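PDB 4A02: lytic chitin monooxygenase from Enterococcus faecalis, which cleaves glycosidic bonds in alpha- and beta-chitin oxidatively through a copper-dependent mechanism, releasing oxidised chitooligosaccharides and working in synergy with a chitinase. Local coordinates for residues Q85-Y93 with E122-I132; N40-A48 with Q104-D112. One frame throughout, in Å; residues are numbered along the deposited sequence.

Interaction 1 of 2, residues Q85-Y93 with E122-I132; sequences QHRTASWDY and EVPNKVVKQTI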
ATOM      1  N   GLN A  85      16.428   3.705   5.398  1.00 15.34           N
ATOM      2  CA  GLN A  85      16.251   4.777   4.416  1.00 16.26           C
ATOM      3  C   GLN A  85      17.166   4.416   3.208  1.00 18.17           C
ATOM      4  O   GLN A  85      18.306   4.181   3.397  1.00 26.42           O
ATOM      5  CB  GLN A  85      16.566   6.119   5.027  1.00 18.99           C
ATOM      6  CG  GLN A  85      15.748   6.466   6.233  1.00 17.15           C
ATOM      7  CD  GLN A  85      16.530   7.453   7.089  1.00 21.70           C
ATOM      8  OE1 GLN A  85      17.202   6.991   8.026  1.00 31.83           O
ATOM      9  NE2 GLN A  85      16.549   8.735   6.746  1.00 24.83           N
ATOM     10  N   HIS A  86      16.665   4.326   2.027  1.00 17.83           N
ATOM     11  CA  HIS A  86      17.452   4.187   0.798  1.00 16.29           C
ATOM     12  C   HIS A  86      17.237   5.351  -0.118  1.00 14.45           C
ATOM     13  O   HIS A  86      16.148   5.881  -0.106  1.00 15.36           O
ATOM     14  CB  HIS A  86      16.985   3.019  -0.066  1.00 18.72           C
ATOM     15  CG  HIS A  86      17.527   1.776   0.457  1.00 19.06           C
ATOM     16  ND1 HIS A  86      18.470   1.024  -0.205  1.00 21.83           N
ATOM     17  CD2 HIS A  86      17.309   1.151   1.641  1.00 21.08           C
ATOM     18  CE1 HIS A  86      18.767  -0.044   0.562  1.00 39.93           C
ATOM     19  NE2 HIS A  86      18.078   0.036   1.675  1.00 21.93           N
ATOM     20  N   ARG A  87      18.278   5.636  -0.898  1.00 14.54           N
ATOM     21  CA  ARG A  87      18.093   6.516  -2.047  1.00 15.75           C
ATOM     22  C   ARG A  87      16.863   5.993  -2.787  1.00 12.62           C
ATOM     23  O   ARG A  87      16.730   4.770  -2.913  1.00 13.03           O
ATOM     24  CB  ARG A  87      19.354   6.469  -2.968  1.00 19.39           C
ATOM     25  CG  ARG A  87      20.595   7.036  -2.344  1.00 29.55           C
ATOM     26  CD  ARG A  87      21.790   7.318  -3.227  1.00 40.61           C
ATOM     27  NE  ARG A  87      22.642   8.192  -2.381  1.00 46.63           N
ATOM     28  CZ  ARG A  87      22.623   9.495  -2.209  1.00 56.65           C
ATOM     29  NH1 ARG A  87      21.790  10.316  -2.836  1.00 44.61           N
ATOM     30  NH2 ARG A  87      23.498  10.031  -1.366  1.00 74.24           N
ATOM     31  N   THR A  88      16.040   6.934  -3.207  1.00 12.34           N
ATOM     32  CA  THR A  88      14.743   6.613  -3.773  1.00 10.81           C
ATOM     33  C   THR A  88      14.611   7.043  -5.236  1.00  9.96           C
ATOM     34  O   THR A  88      14.928   8.181  -5.584  1.00 12.10           O
ATOM     35  CB  THR A  88      13.675   7.286  -2.934  1.00 12.35           C
ATOM     36  OG1 THR A  88      13.707   6.695  -1.624  1.00 13.52           O
ATOM     37  CG2 THR A  88      12.286   7.031  -3.484  1.00 11.40           C
ATOM     38  N   ALA A  89      14.102   6.140  -6.066  1.00  9.23           N
ATOM     39  CA  ALA A  89      13.773   6.439  -7.462  1.00  9.50           C
ATOM     40  C   ALA A  89      12.397   7.069  -7.599  1.00  9.53           C
ATOM     41  O   ALA A  89      12.251   8.024  -8.375  1.00 11.75           O
ATOM     42  CB  ALA A  89      13.830   5.192  -8.325  1.00 11.05           C
ATOM     43  N   SER A  90      11.378   6.572  -6.914  1.00  9.07           N
ATOM     44  CA  SER A  90      10.029   6.903  -7.225  1.00  9.00           C
ATOM     45  C   SER A  90       9.083   6.509  -6.147  1.00  7.98           C
ATOM     46  O   SER A  90       9.341   5.629  -5.341  1.00  8.07           O
ATOM     47  CB  SER A  90       9.621   6.146  -8.508  1.00  9.71           C
ATOM     48  OG  SER A  90       9.848   4.766  -8.348  1.00 10.51           O
ATOM     49  N   TRP A  91       7.902   7.160  -6.172  1.00  8.01           N
ATOM     50  CA  TRP A  91       6.747   6.798  -5.328  1.00  7.64           C
ATOM     51  C   TRP A  91       5.558   6.814  -6.258  1.00  8.23           C
ATOM     52  O   TRP A  91       5.255   7.843  -6.883  1.00 11.56           O
ATOM     53  CB  TRP A  91       6.538   7.781  -4.200  1.00  9.29           C
ATOM     54  CG  TRP A  91       7.755   8.167  -3.391  1.00  9.72           C
ATOM     55  CD1 TRP A  91       8.714   9.121  -3.689  1.00 10.53           C
ATOM     56  CD2 TRP A  91       8.131   7.595  -2.132  1.00  9.62           C
ATOM     57  NE1 TRP A  91       9.633   9.178  -2.698  1.00 11.33           N
ATOM     58  CE2 TRP A  91       9.297   8.239  -1.721  1.00  9.81           C
ATOM     59  CE3 TRP A  91       7.585   6.613  -1.328  1.00  9.40           C
ATOM     60  CZ2 TRP A  91       9.938   7.916  -0.526  1.00 11.10           C
ATOM     61  CZ3 TRP A  91       8.201   6.308  -0.139  1.00 10.48           C
ATOM     62  CH2 TRP A  91       9.373   6.949   0.282  1.00 11.35           C
ATOM     63  N   ASP A  92       4.842   5.692  -6.369  1.00  6.90           N
ATOM     64  CA  ASP A  92       3.681   5.589  -7.239  1.00  7.10           C
ATOM     65  C   ASP A  92       2.464   5.176  -6.441  1.00  6.37           C
ATOM     66  O   ASP A  92       2.568   4.392  -5.502  1.00  7.49           O
ATOM     67  CB  ASP A  92       3.902   4.559  -8.349  1.00  8.81           C
ATOM     68  CG  ASP A  92       5.007   4.966  -9.298  1.00 10.09           C
ATOM     69  OD1 ASP A  92       4.790   5.927 -10.047  1.00 11.94           O
ATOM     70  OD2 ASP A  92       6.020   4.306  -9.285  1.00 21.37           O
ATOM     71  N   TYR A  93       1.298   5.691  -6.844  1.00  6.43           N
ATOM     72  CA  TYR A  93       0.054   5.408  -6.149  1.00  6.30           C
ATOM     73  C   TYR A  93      -1.042   5.102  -7.136  1.00  6.10           C
ATOM     74  O   TYR A  93      -1.203   5.803  -8.148  1.00  7.25           O
ATOM     75  CB  TYR A  93      -0.355   6.585  -5.277  1.00  6.77           C
ATOM     76  CG  TYR A  93       0.620   6.914  -4.188  1.00  6.63           C
ATOM     77  CD1 TYR A  93       1.729   7.729  -4.422  1.00  6.99           C
ATOM     78  CD2 TYR A  93       0.487   6.393  -2.913  1.00  7.25           C
ATOM     79  CE1 TYR A  93       2.613   8.014  -3.410  1.00  7.68           C
ATOM     80  CE2 TYR A  93       1.374   6.682  -1.919  1.00  7.76           C
ATOM     81  CZ  TYR A  93       2.452   7.505  -2.155  1.00  8.06           C
ATOM     82  OH  TYR A  93       3.293   7.741  -1.097  1.00 10.17           O
ATOM     83  N   GLU A 122      17.299  10.744  -3.978  1.00 20.03           N
ATOM     84  CA  GLU A 122      17.693  11.256  -2.676  1.00 22.21           C
ATOM     85  C   GLU A 122      17.358  10.254  -1.564  1.00 16.57           C
ATOM     86  O   GLU A 122      16.453   9.393  -1.695  1.00 15.97           O
ATOM     87  CB  GLU A 122      16.907  12.501  -2.400  1.00 28.77           C
ATOM     88  CG  GLU A 122      16.930  13.539  -3.510  1.00 48.16           C
ATOM     89  CD  GLU A 122      15.881  14.586  -3.075  1.00 62.88           C
ATOM     90  OE1 GLU A 122      14.986  14.234  -2.263  1.00 79.96           O
ATOM     91  OE2 GLU A 122      16.018  15.730  -3.558  1.00 81.83           O
ATOM     92  N   VAL A 123      18.004  10.388  -0.438  1.00 23.04           N
ATOM     93  CA  VAL A 123      17.739   9.585   0.726  1.00 18.15           C
ATOM     94  C   VAL A 123      16.640  10.264   1.561  1.00 17.33           C
ATOM     95  O   VAL A 123      16.803  11.373   2.059  1.00 23.11           O
ATOM     96  CB  VAL A 123      18.997   9.400   1.599  1.00 20.22           C
ATOM     97  CG1 VAL A 123      18.658   8.555   2.833  1.00 24.89           C
ATOM     98  CG2 VAL A 123      20.071   8.756   0.743  1.00 22.87           C
ATOM     99  N   PRO A 124      15.517   9.642   1.689  1.00 16.17           N
ATOM    100  CA  PRO A 124      14.409  10.282   2.405  1.00 15.95           C
ATOM    101  C   PRO A 124      14.633  10.216   3.901  1.00 14.15           C
ATOM    102  O   PRO A 124      15.443   9.392   4.367  1.00 16.64           O
ATOM    103  CB  PRO A 124      13.174   9.423   2.009  1.00 18.64           C
ATOM    104  CG  PRO A 124      13.784   8.122   1.619  1.00 27.08           C
ATOM    105  CD  PRO A 124      15.188   8.349   1.148  1.00 18.23           C
ATOM    106  N   ASN A 125      13.890  11.060   4.615  1.00 14.39           N
ATOM    107  CA  ASN A 125      13.822  10.942   6.075  1.00 14.02           C
ATOM    108  C   ASN A 125      13.098   9.646   6.462  1.00 12.00           C
ATOM    109  O   ASN A 125      12.417   9.031   5.650  1.00 12.94           O
ATOM    110  CB  ASN A 125      13.049  12.150   6.587  1.00 17.33           C
ATOM    111  CG  ASN A 125      13.876  13.410   6.484  1.00 27.38           C
ATOM    112  OD1 ASN A 125      15.099  13.449   6.463  1.00 28.32           O
ATOM    113  ND2 ASN A 125      13.124  14.484   6.420  1.00 43.54           N
ATOM    114  N   LYS A 126      13.151   9.289   7.734  1.00 11.94           N
ATOM    115  CA  LYS A 126      12.476   8.117   8.223  1.00 11.66           C
ATOM    116  C   LYS A 126      10.953   8.280   8.169  1.00 10.08           C
ATOM    117  O   LYS A 126      10.279   7.273   8.139  1.00 11.98           O
ATOM    118  CB  LYS A 126      12.886   7.789   9.659  1.00 19.84           C
ATOM    119  CG  LYS A 126      14.324   7.264   9.758  1.00 35.87           C
ATOM    120  CD  LYS A 126      14.576   6.871  11.209  1.00 52.93           C
ATOM    121  CE  LYS A 126      15.242   7.994  12.004  1.00 64.08           C
ATOM    122  NZ  LYS A 126      16.468   7.638  12.795  1.00 71.90           N
ATOM    123  N   VAL A 127      10.451   9.486   8.216  1.00  9.61           N
ATOM    124  CA  VAL A 127       9.059   9.788   8.030  1.00  9.59           C
ATOM    125  C   VAL A 127       8.910  10.602   6.732  1.00 10.11           C
ATOM    126  O   VAL A 127       9.527  11.661   6.587  1.00 12.80           O
ATOM    127  CB  VAL A 127       8.466  10.564   9.221  1.00 11.29           C
ATOM    128  CG1 VAL A 127       7.033  10.927   8.971  1.00 14.15           C
ATOM    129  CG2 VAL A 127       8.602   9.752  10.459  1.00 13.10           C
ATOM    130  N   VAL A 128       8.153  10.084   5.770  1.00  9.37           N
ATOM    131  CA  VAL A 128       7.981  10.722   4.479  1.00 10.01           C
ATOM    132  C   VAL A 128       6.500  11.029   4.276  1.00  8.28           C
ATOM    133  O   VAL A 128       5.699  10.127   4.274  1.00 10.86           O
ATOM    134  CB  VAL A 128       8.436   9.796   3.305  1.00 11.07           C
ATOM    135  CG1 VAL A 128       8.202  10.508   1.978  1.00 13.66           C
ATOM    136  CG2 VAL A 128       9.890   9.468   3.415  1.00 15.73           C
ATOM    137  N   LYS A 129       6.177  12.275   4.133  1.00 10.91           N
ATOM    138  CA  LYS A 129       4.767  12.745   3.985  1.00 11.95           C
ATOM    139  C   LYS A 129       4.611  13.278   2.570  1.00  9.93           C
ATOM    140  O   LYS A 129       5.389  14.129   2.117  1.00 13.36           O
ATOM    141  CB  LYS A 129       4.253  13.834   4.983  1.00 18.50           C
ATOM    142  CG  LYS A 129       2.698  14.207   4.879  1.00 26.43           C
ATOM    143  CD  LYS A 129       2.207  15.107   5.964  1.00 31.34           C
ATOM    144  CE  LYS A 129       2.438  16.558   5.505  1.00 49.18           C
ATOM    145  NZ  LYS A 129       2.668  17.416   6.698  1.00 47.77           N
ATOM    146  N   GLN A 130       3.610  12.773   1.870  1.00  8.98           N
ATOM    147  CA  GLN A 130       3.269  13.152   0.505  1.00  9.08           C
ATOM    148  C   GLN A 130       1.805  13.397   0.427  1.00  8.66           C
ATOM    149  O   GLN A 130       1.067  13.038   1.322  1.00 13.06           O
ATOM    150  CB  GLN A 130       3.658  12.071  -0.465  1.00  9.56           C
ATOM    151  CG  GLN A 130       5.148  11.820  -0.399  1.00 11.65           C
ATOM    152  CD  GLN A 130       5.612  10.721  -1.317  1.00 10.51           C
ATOM    153  OE1 GLN A 130       4.912   9.776  -1.684  1.00 12.00           O
ATOM    154  NE2 GLN A 130       6.866  10.819  -1.685  1.00 12.96           N
ATOM    155  N   THR A 131       1.352  14.077  -0.626  1.00  9.00           N
ATOM    156  CA  THR A 131      -0.041  14.324  -0.832  1.00  8.67           C
ATOM    157  C   THR A 131      -0.471  13.802  -2.191  1.00  9.17           C
ATOM    158  O   THR A 131       0.200  14.131  -3.170  1.00 12.54           O
ATOM    159  CB  THR A 131      -0.370  15.835  -0.714  1.00  9.95           C
ATOM    160  OG1 THR A 131       0.124  16.281   0.575  1.00 11.11           O
ATOM    161  CG2 THR A 131      -1.846  16.094  -0.901  1.00 11.50           C
ATOM    162  N   ILE A 132      -1.525  13.016  -2.237  1.00  8.24           N
ATOM    163  CA  ILE A 132      -2.065  12.473  -3.475  1.00  8.52           C
ATOM    164  C   ILE A 132      -3.516  12.872  -3.618  1.00  8.17           C
ATOM    165  O   ILE A 132      -4.227  13.096  -2.636  1.00 10.02           O
ATOM    166  CB  ILE A 132      -1.863  10.934  -3.541  1.00  9.08           C
ATOM    167  CG1 ILE A 132      -2.737  10.216  -2.496  1.00  8.79           C
ATOM    168  CG2 ILE A 132      -0.413  10.592  -3.443  1.00 10.30           C
ATOM    169  CD1 ILE A 132      -2.636   8.705  -2.619  1.00 10.38           C
TER
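Trp91 and Tyr93 face Val128, Gln130 and Ile132 across the core of the beta sandwich of this lytic polysaccharide monooxygenase. Strands 88-93 and 127-132 belong to different sheets; their axes pass 9.6 Å apart at 40°, so side chains, not backbones, fill the gap. Ahead of the strands, where both segments are loop, Gln85 reaches across to Val123, Pro124 and Lys126. Its CB lies 3.9 Å from Val123 CG1; CG, anti to the carbonyl carbon (chi1 -58°), meets Pro124 O and Lys126 CG, and the extended chain carries the amide onward. OE1 rests 3.4 Å from Lys126 CG, while NE2 donates to a lone pair of Pro124 O at 2.7 Å, nearly in the plane of its own amide. The CB of His86 points away from 122-132, and its side chain lies close to that of His1, the other copper-binding residue; Asp152 holds His86 ND1. Thr88 N donates to Glu122 O in a bent bond, and Val123 CG2 sits over the middle of the Arg87 guanidinium, whose NH1 donates to Gln121 O. Deeper in, Thr88 CG2 covers one face of Trp91, while Val128 CG1 and Gln130 NE2 lie over the other; the ring also stacks with Trp148. The Gln130 amide stands almost upright on the indole (planes 81° apart) and serves Tyr93 at its other end. Ile132 CG2 makes a CH-pi contact over the phenol face, 3.9 Å from the centroid, and at the ring's edge Tyr93 OH, also hydrogen-bonded to Trp80 NE1, donates to Gln130 OE1 at 2.7 Å.

Interaction 2 of 2, residues N40-A48 with Q104-D112; sequences NTFITGKLA and QPLDIKNFD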
ATOM      1  N   ASN A  40       7.919  -3.285 -11.076  1.00  9.68           N
ATOM      2  CA  ASN A  40       7.017  -3.807 -12.090  1.00 11.40           C
ATOM      3  C   ASN A  40       6.502  -5.200 -11.789  1.00 10.77           C
ATOM      4  O   ASN A  40       6.282  -5.974 -12.703  1.00 15.66           O
ATOM      5  CB  ASN A  40       7.649  -3.776 -13.524  1.00 16.87           C
ATOM      6  CG  ASN A  40       6.518  -3.751 -14.554  1.00 21.69           C
ATOM      7  OD1 ASN A  40       5.444  -3.198 -14.328  1.00 32.32           O
ATOM      8  ND2 ASN A  40       6.833  -4.340 -15.700  1.00 30.67           N
ATOM      9  N   THR A  41       6.261  -5.485 -10.520  1.00  9.14           N
ATOM     10  CA  THR A  41       5.596  -6.708 -10.102  1.00  9.14           C
ATOM     11  C   THR A  41       4.168  -6.329  -9.783  1.00  8.49           C
ATOM     12  O   THR A  41       3.928  -5.603  -8.817  1.00  9.25           O
ATOM     13  CB  THR A  41       6.271  -7.336  -8.892  1.00  9.48           C
ATOM     14  OG1 THR A  41       7.629  -7.645  -9.184  1.00 11.14           O
ATOM     15  CG2 THR A  41       5.609  -8.637  -8.479  1.00 10.81           C
ATOM     16  N   PHE A  42       3.220  -6.797 -10.593  1.00  8.40           N
ATOM     17  CA  PHE A  42       1.808  -6.511 -10.393  1.00  8.50           C
ATOM     18  C   PHE A  42       1.011  -7.791 -10.700  1.00  8.27           C
ATOM     19  O   PHE A  42       0.199  -7.813 -11.612  1.00 10.18           O
ATOM     20  CB  PHE A  42       1.347  -5.359 -11.239  1.00  9.66           C
ATOM     21  CG  PHE A  42       1.929  -4.008 -10.865  1.00  9.45           C
ATOM     22  CD1 PHE A  42       1.327  -3.242  -9.884  1.00  9.50           C
ATOM     23  CD2 PHE A  42       3.063  -3.526 -11.468  1.00 12.87           C
ATOM     24  CE1 PHE A  42       1.855  -2.024  -9.521  1.00 10.55           C
ATOM     25  CE2 PHE A  42       3.579  -2.306 -11.097  1.00 14.35           C
ATOM     26  CZ  PHE A  42       2.981  -1.545 -10.119  1.00 12.32           C
ATOM     27  N   ILE A  43       1.247  -8.827  -9.911  1.00  8.52           N
ATOM     28  CA  ILE A  43       0.709 -10.142 -10.194  1.00  9.16           C
ATOM     29  C   ILE A  43      -0.703 -10.244  -9.608  1.00  8.37           C
ATOM     30  O   ILE A  43      -0.922  -9.989  -8.428  1.00  8.47           O
ATOM     31  CB  ILE A  43       1.599 -11.230  -9.586  1.00 11.85           C
ATOM     32  CG1 ILE A  43       3.043 -11.155 -10.117  1.00 17.58           C
ATOM     33  CG2 ILE A  43       0.995 -12.609  -9.744  1.00 11.72           C
ATOM     34  CD1 ILE A  43       4.044 -11.835  -9.228  1.00 26.83           C
ATOM     35  N   THR A  44      -1.653 -10.610 -10.465  1.00  9.14           N
ATOM     36  CA  THR A  44      -3.037 -10.699 -10.011  1.00  9.29           C
ATOM     37  C   THR A  44      -3.152 -11.672  -8.864  1.00  8.57           C
ATOM     38  O   THR A  44      -2.602 -12.774  -8.876  1.00  9.39           O
ATOM     39  CB  THR A  44      -3.930 -11.111 -11.170  1.00 11.38           C
ATOM     40  OG1 THR A  44      -3.861 -10.026 -12.093  1.00 12.29           O
ATOM     41  CG2 THR A  44      -5.364 -11.347 -10.754  1.00 12.35           C
ATOM     42  N   GLY A  45      -3.850 -11.217  -7.803  1.00  9.03           N
ATOM     43  CA  GLY A  45      -4.005 -11.978  -6.608  1.00  9.44           C
ATOM     44  C   GLY A  45      -2.842 -11.991  -5.671  1.00  9.48           C
ATOM     45  O   GLY A  45      -2.900 -12.647  -4.626  1.00 11.20           O
ATOM     46  N   LYS A  46      -1.796 -11.253  -6.034  1.00  8.42           N
ATOM     47  CA  LYS A  46      -0.578 -11.188  -5.264  1.00  8.30           C
ATOM     48  C   LYS A  46      -0.095  -9.758  -5.110  1.00  7.67           C
ATOM     49  O   LYS A  46       1.077  -9.495  -4.918  1.00  8.35           O
ATOM     50  CB  LYS A  46       0.535 -12.062  -5.836  1.00 11.05           C
ATOM     51  CG  LYS A  46       0.053 -13.559  -5.864  1.00 21.99           C
ATOM     52  CD  LYS A  46       1.125 -14.523  -5.759  1.00 27.50           C
ATOM     53  CE  LYS A  46       0.362 -15.882  -5.577  1.00 25.97           C
ATOM     54  NZ  LYS A  46       0.362 -16.504  -4.199  1.00 22.75           N
ATOM     55  N   LEU A  47      -1.027  -8.791  -5.209  1.00  7.31           N
ATOM     56  CA  LEU A  47      -0.614  -7.378  -5.041  1.00  6.95           C
ATOM     57  C   LEU A  47      -0.273  -7.106  -3.593  1.00  6.32           C
ATOM     58  O   LEU A  47       0.766  -6.514  -3.265  1.00  6.62           O
ATOM     59  CB  LEU A  47      -1.730  -6.432  -5.508  1.00  6.92           C
ATOM     60  CG  LEU A  47      -2.046  -6.487  -7.006  1.00  8.23           C
ATOM     61  CD1 LEU A  47      -3.013  -5.331  -7.308  1.00  9.21           C
ATOM     62  CD2 LEU A  47      -0.827  -6.441  -7.863  1.00  9.39           C
ATOM     63  N   ALA A  48      -1.150  -7.471  -2.655  1.00  6.32           N
ATOM     64  CA  ALA A  48      -0.911  -7.092  -1.249  1.00  6.27           C
ATOM     65  C   ALA A  48       0.328  -7.764  -0.673  1.00  6.07           C
ATOM     66  O   ALA A  48       0.999  -7.172   0.178  1.00  6.50           O
ATOM     67  CB  ALA A  48      -2.141  -7.382  -0.433  1.00  6.94           C
ATOM     68  N   GLN A 104     -13.067 -10.651  -4.451  1.00  8.15           N
ATOM     69  CA  GLN A 104     -12.273 -11.346  -5.413  1.00  8.65           C
ATOM     70  C   GLN A 104     -10.815 -10.866  -5.316  1.00  8.00           C
ATOM     71  O   GLN A 104     -10.558  -9.743  -4.868  1.00  8.11           O
ATOM     72  CB  GLN A 104     -12.761 -11.105  -6.841  1.00  9.35           C
ATOM     73  CG  GLN A 104     -14.095 -11.731  -7.126  1.00 11.53           C
ATOM     74  CD  GLN A 104     -14.611 -11.492  -8.508  1.00 14.07           C
ATOM     75  OE1 GLN A 104     -14.181 -10.565  -9.246  1.00 17.79           O
ATOM     76  NE2 GLN A 104     -15.532 -12.300  -8.961  1.00 18.69           N
ATOM     77  N   PRO A 105      -9.873 -11.672  -5.783  1.00  9.20           N
ATOM     78  CA  PRO A 105      -8.467 -11.279  -5.700  1.00  9.33           C
ATOM     79  C   PRO A 105      -8.212  -9.948  -6.428  1.00  8.38           C
ATOM     80  O   PRO A 105      -8.789  -9.635  -7.475  1.00  9.68           O
ATOM     81  CB  PRO A 105      -7.757 -12.468  -6.384  1.00 11.21           C
ATOM     82  CG  PRO A 105      -8.668 -13.620  -6.176  1.00 12.62           C
ATOM     83  CD  PRO A 105     -10.059 -13.049  -6.352  1.00  9.97           C
ATOM     84  N   LEU A 106      -7.271  -9.173  -5.887  1.00  7.83           N
ATOM     85  CA  LEU A 106      -6.909  -7.897  -6.449  1.00  7.22           C
ATOM     86  C   LEU A 106      -6.191  -8.051  -7.780  1.00  7.70           C
ATOM     87  O   LEU A 106      -5.283  -8.826  -7.937  1.00  9.43           O
ATOM     88  CB  LEU A 106      -6.027  -7.102  -5.497  1.00  7.09           C
ATOM     89  CG  LEU A 106      -6.661  -6.687  -4.184  1.00  7.26           C
ATOM     90  CD1 LEU A 106      -5.613  -6.049  -3.267  1.00  7.85           C
ATOM     91  CD2 LEU A 106      -7.838  -5.737  -4.361  1.00  8.56           C
ATOM     92  N   ASP A 107      -6.570  -7.202  -8.746  1.00  7.88           N
ATOM     93  CA  ASP A 107      -6.013  -7.186 -10.078  1.00  8.16           C
ATOM     94  C   ASP A 107      -5.737  -5.733 -10.436  1.00  7.56           C
ATOM     95  O   ASP A 107      -6.629  -4.907 -10.329  1.00  7.94           O
ATOM     96  CB  ASP A 107      -6.993  -7.841 -11.048  1.00  9.68           C
ATOM     97  CG  ASP A 107      -6.498  -7.971 -12.469  1.00 11.48           C
ATOM     98  OD1 ASP A 107      -5.656  -7.174 -12.923  1.00 10.92           O
ATOM     99  OD2 ASP A 107      -7.021  -8.918 -13.152  1.00 15.54           O
ATOM    100  N   ILE A 108      -4.499  -5.407 -10.819  1.00  8.12           N
ATOM    101  CA  ILE A 108      -4.135  -4.024 -11.096  1.00  8.12           C
ATOM    102  C   ILE A 108      -4.964  -3.424 -12.225  1.00  8.29           C
ATOM    103  O   ILE A 108      -5.087  -2.193 -12.274  1.00  8.75           O
ATOM    104  CB  ILE A 108      -2.620  -3.877 -11.334  1.00  9.12           C
ATOM    105  CG1 ILE A 108      -2.094  -2.464 -11.094  1.00 10.11           C
ATOM    106  CG2 ILE A 108      -2.228  -4.411 -12.722  1.00 11.09           C
ATOM    107  CD1 ILE A 108      -2.186  -1.984  -9.688  1.00 10.28           C
ATOM    108  N   LYS A 109      -5.537  -4.228 -13.097  1.00  8.97           N
ATOM    109  CA  LYS A 109      -6.370  -3.666 -14.163  1.00 10.42           C
ATOM    110  C   LYS A 109      -7.573  -2.944 -13.595  1.00  9.14           C
ATOM    111  O   LYS A 109      -8.185  -2.125 -14.284  1.00 10.75           O
ATOM    112  CB  LYS A 109      -6.864  -4.777 -15.108  1.00 12.28           C
ATOM    113  CG  LYS A 109      -8.045  -5.648 -14.593  1.00 16.89           C
ATOM    114  CD  LYS A 109      -8.422  -6.801 -15.537  1.00 20.63           C
ATOM    115  CE  LYS A 109      -9.417  -7.802 -15.015  1.00 18.50           C
ATOM    116  NZ  LYS A 109      -9.959  -8.863 -15.840  1.00 32.16           N
ATOM    117  N   ASN A 110      -7.965  -3.267 -12.355  1.00  7.98           N
ATOM    118  CA  ASN A 110      -9.112  -2.663 -11.692  1.00  7.98           C
ATOM    119  C   ASN A 110      -8.777  -1.383 -10.942  1.00  7.71           C
ATOM    120  O   ASN A 110      -9.635  -0.885 -10.199  1.00  9.14           O
ATOM    121  CB  ASN A 110      -9.756  -3.668 -10.762  1.00  8.15           C
ATOM    122  CG  ASN A 110     -10.332  -4.833 -11.513  1.00  9.39           C
ATOM    123  OD1 ASN A 110     -10.844  -4.686 -12.605  1.00 10.57           O
ATOM    124  ND2 ASN A 110     -10.205  -6.034 -10.908  1.00 11.56           N
ATOM    125  N   PHE A 111      -7.577  -0.862 -11.143  1.00  7.94           N
ATOM    126  CA  PHE A 111      -7.063   0.343 -10.509  1.00  7.63           C
ATOM    127  C   PHE A 111      -6.778   1.408 -11.564  1.00  8.06           C
ATOM    128  O   PHE A 111      -6.418   1.078 -12.698  1.00 10.26           O
ATOM    129  CB  PHE A 111      -5.788   0.093  -9.732  1.00  7.73           C
ATOM    130  CG  PHE A 111      -5.839  -0.814  -8.534  1.00  7.09           C
ATOM    131  CD1 PHE A 111      -6.146  -2.143  -8.600  1.00  7.10           C
ATOM    132  CD2 PHE A 111      -5.508  -0.291  -7.273  1.00  7.03           C
ATOM    133  CE1 PHE A 111      -6.100  -2.965  -7.492  1.00  7.45           C
ATOM    134  CE2 PHE A 111      -5.482  -1.102  -6.145  1.00  7.09           C
ATOM    135  CZ  PHE A 111      -5.787  -2.446  -6.260  1.00  7.26           C
ATOM    136  N   ASP A 112      -6.840   2.657 -11.126  1.00  7.88           N
ATOM    137  CA  ASP A 112      -6.283   3.794 -11.854  1.00  8.22           C
ATOM    138  C   ASP A 112      -5.021   4.248 -11.148  1.00  7.44           C
ATOM    139  O   ASP A 112      -4.975   4.316  -9.918  1.00  8.33           O
ATOM    140  CB  ASP A 112      -7.254   4.979 -11.886  1.00  8.85           C
ATOM    141  CG  ASP A 112      -8.558   4.698 -12.665  1.00 10.03           C
ATOM    142  OD1 ASP A 112      -8.503   3.940 -13.644  1.00 15.02           O
ATOM    143  OD2 ASP A 112      -9.594   5.237 -12.261  1.00 10.45           O
TER
HETATM  144  O   HOH W   1      -2.674  -7.586 -11.350  1.00 10.28           O
HETATM  145  O   HOH W   2      -4.797 -11.224 -14.314  1.00 33.64           O
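A type II beta turn from Ile43 to Lys46, with Gly45 at a positive phi of 78°, presents Gly45 N to Leu106 O in a nearly straight hydrogen bond (2.8 Å, 171°). Pro105 CB packs on Gly45 CA beside this link, 3.8 Å away. A water adds a second bridge between the backbones: it donates to Phe42 O at 2.9 Å, accepts from Ile108 N, and is also bonded to Thr44 OG1. Thr44 and Asp107 approach obliquely, and a second water, bonded to Thr44 OG1 and weakly to Asp107 OD2, links their polar ends. Asp107 also serves its own segment. With CG trans to the backbone N (chi1 -176°), its carboxylate swings over the following residues and OD1 accepts from Lys109 N at 3.0 Å. Below these polar groups, Leu47 CD1 packs among Leu106 CB, Ile108 N and Phe111 CE1, lying 3.9 Å from Phe111 CE1. Ile108 crosses Phe42 at a slant, with CG2 near Phe42 CB and both CG1 and CD1 on ring atom CD1, the Ile108 CG1 to Phe42 CD1 distance being 3.7 Å. Tyr145, on strand 142-150, touches both Phe42 and Phe111, and Tyr94 meets the Phe42 ring edge-to-face. Two loops are thus packed together over one end of the six-stranded sheet of the beta sandwich, the second arranged as an Asx turn leading into a short 3-10 segment and strand 111-120.

In the fold
Going from the N terminus, the chain passes 40-48, 85-93, 104-112 and 122-132 in turn, so interactions 1 and 2 cross and neither nests in the other. Interaction 2 closes the longer excursion, which takes in strands 69-71, 74-82 and 88-96 before returning at 104-112. Interaction 1 closes the shorter one: the chain leaves along 88-96, comes back antiparallel on 111-120 and moves over to the three-stranded sheet at 127-134. The contacts lie 22 Å apart between centres, on opposite sides of the chain's centre. Interaction 2 fastens loops at one end of the 88-96 and 111-120 pair; interaction 1 joins the two sheets and reaches the copper-site end.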